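Local coordinates for ferric uptake regulation protein (Vibrio cholerae, PDB 2W57), which probably represses transcription of iron-uptake genes by binding DNA as a metal-responsive dimer, at residues D104-I107 / E108-K112. Residues are numbered along the deposited sequence; the frame is centred on the assembly and turned at random.
With ZN (zinc ion), chain C.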
loop_
_atom_site.group_PDB
_atom_site.type_symbol
_atom_site.label_atom_id
_atom_site.label_comp_id
_atom_site.label_asym_id
_atom_site.label_seq_id
_atom_site.Cartn_x
_atom_site.Cartn_y
_atom_site.Cartn_z
ATOM N N ASP A 104 10.796 7.479 14.458
ATOM C CA ASP A 104 12.181 7.343 14.856
ATOM C C ASP A 104 13.044 8.396 14.169
ATOM O O ASP A 104 12.980 8.551 12.949
ATOM C CB ASP A 104 12.668 5.949 14.483
ATOM C CG ASP A 104 14.011 5.615 15.095
ATOM O OD1 ASP A 104 14.088 5.506 16.346
ATOM O OD2 ASP A 104 14.985 5.447 14.323
ATOM N N ASP A 105 13.854 9.109 14.956
ATOM C CA ASP A 105 14.760 10.156 14.449
ATOM C C ASP A 105 15.867 9.616 13.549
ATOM O O ASP A 105 16.233 10.247 12.551
ATOM C CB ASP A 105 15.414 10.899 15.617
ATOM C CG ASP A 105 14.403 11.451 16.587
ATOM O OD1 ASP A 105 13.512 12.211 16.140
ATOM O OD2 ASP A 105 14.497 11.125 17.793
ATOM N N VAL A 106 16.412 8.464 13.925
ATOM C CA VAL A 106 17.540 7.885 13.207
ATOM C C VAL A 106 17.083 7.445 11.808
ATOM O O VAL A 106 17.719 7.788 10.796
ATOM C CB VAL A 106 18.203 6.718 14.001
ATOM C CG1 VAL A 106 19.324 6.090 13.196
ATOM C CG2 VAL A 106 18.733 7.205 15.366
ATOM N N ILE A 107 15.966 6.717 11.761
ATOM C CA ILE A 107 15.349 6.342 10.496
ATOM C C ILE A 107 15.017 7.582 9.671
ATOM O O ILE A 107 15.410 7.667 8.507
ATOM C CB ILE A 107 14.098 5.457 10.691
ATOM C CG1 ILE A 107 14.503 4.105 11.283
ATOM C CG2 ILE A 107 13.345 5.275 9.360
ATOM C CD1 ILE A 107 13.354 3.287 11.780
ATOM N N GLU A 108 14.333 8.554 10.270
ATOM C CA GLU A 108 14.018 9.784 9.546
ATOM C C GLU A 108 15.270 10.378 8.903
ATOM O O GLU A 108 15.249 10.697 7.719
ATOM C CB GLU A 108 13.306 10.819 10.428
ATOM C CG GLU A 108 11.874 10.460 10.880
ATOM C CD GLU A 108 10.978 9.908 9.762
ATOM O OE1 GLU A 108 11.073 10.368 8.601
ATOM O OE2 GLU A 108 10.172 9.003 10.054
ATOM N N GLN A 109 16.362 10.476 9.665
ATOM C CA GLN A 109 17.637 11.022 9.159
ATOM C C GLN A 109 18.269 10.172 8.056
ATOM O O GLN A 109 18.751 10.707 7.051
ATOM C CB GLN A 109 18.634 11.240 10.307
ATOM C CG GLN A 109 20.039 11.759 9.893
ATOM C CD GLN A 109 20.012 13.087 9.110
ATOM O OE1 GLN A 109 19.026 13.842 9.138
ATOM N NE2 GLN A 109 21.106 13.370 8.408
ATOM N N ARG A 110 18.259 8.855 8.240
ATOM C CA ARG A 110 18.868 7.946 7.271
ATOM C C ARG A 110 18.252 8.051 5.879
ATOM O O ARG A 110 18.970 8.057 4.880
ATOM C CB ARG A 110 18.808 6.508 7.773
ATOM C CG ARG A 110 19.691 6.234 8.986
ATOM C CD ARG A 110 21.167 6.561 8.740
ATOM N NE ARG A 110 21.734 5.789 7.638
ATOM C CZ ARG A 110 22.438 6.303 6.631
ATOM N NH1 ARG A 110 22.699 7.610 6.570
ATOM N NH2 ARG A 110 22.903 5.500 5.685
ATOM N N GLN A 111 16.924 8.155 5.835
ATOM C CA GLN A 111 16.159 8.335 4.595
ATOM C C GLN A 111 16.667 9.522 3.762
ATOM O O GLN A 111 16.867 9.391 2.551
ATOM C CB GLN A 111 14.659 8.486 4.915
ATOM C CG GLN A 111 14.034 7.268 5.624
ATOM C CD GLN A 111 12.568 7.447 5.994
ATOM O OE1 GLN A 111 12.023 8.548 5.920
ATOM N NE2 GLN A 111 11.927 6.363 6.417
ATOM N N LYS A 112 16.891 10.659 4.428
ATOM C CA LYS A 112 17.418 11.886 3.802
ATOM C C LYS A 112 18.776 11.648 3.149
ATOM O O LYS A 112 19.064 12.176 2.075
ATOM C CB LYS A 112 17.569 13.000 4.845
ATOM C CG LYS A 112 16.347 13.266 5.709
ATOM C CD LYS A 112 15.722 14.626 5.433
ATOM C CE LYS A 112 14.802 15.023 6.587
ATOM N NZ LYS A 112 14.597 16.499 6.719
HETATM ZN ZN ZN C . 8.639 8.299 8.819
HETATM O O HOH W 1 10.425 6.666 11.318
#
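Asp104 and Glu108 meet across the first turn of helix 105-117, where Glu108 N donates to Asp104 O over 3.0 Å. The same i+4 to i N-H to O=C pattern continues with Gln109 N to Asp105 O, Arg110 N to Val106 O and Gln111 N to Ile107 O; the last is the straightest (N-H...O angle 171°). Asp104 is the N-cap: its OD2 accepts Ile107 N at 3.0 Å, met on the anti side of the carboxylate and somewhat out of its plane.

Glu108 supplies one of the four zinc ligands. Its CG, anti to the carbonyl carbon (chi1 -68°), sits 3.0 Å from Asp104 O; the bend at chi2 then directs the carboxylate out to the zinc ion. Glu108 OE2 binds the zinc ion at 2.1 Å, whereas Glu108 OE1 is 3.2 Å from the zinc, consistent with ligation through one oxygen; His87, Asp89 and His125 complete the site. A water donates to Glu108 OE2 at 2.7 Å and accepts a longer bond from Asp104 N, linking ligand and cap.

Apolar contact is modest: Val106 CG1 lies 4.2 Å from Arg110 CG, and Ile107 also packs on Leu127 of strand 121-132 and on Ile114 of the second subunit. Arg110 NH2 forms a salt bridge with Asp104 OD1 of that subunit, and the reciprocal pair is present.

This helix start thus carries both a zinc ligand and an intersubunit salt bridge, consistent with a link between metal site and dimer; the directly bound zinc ion would be expected to favour the ionised carboxylate of Glu108.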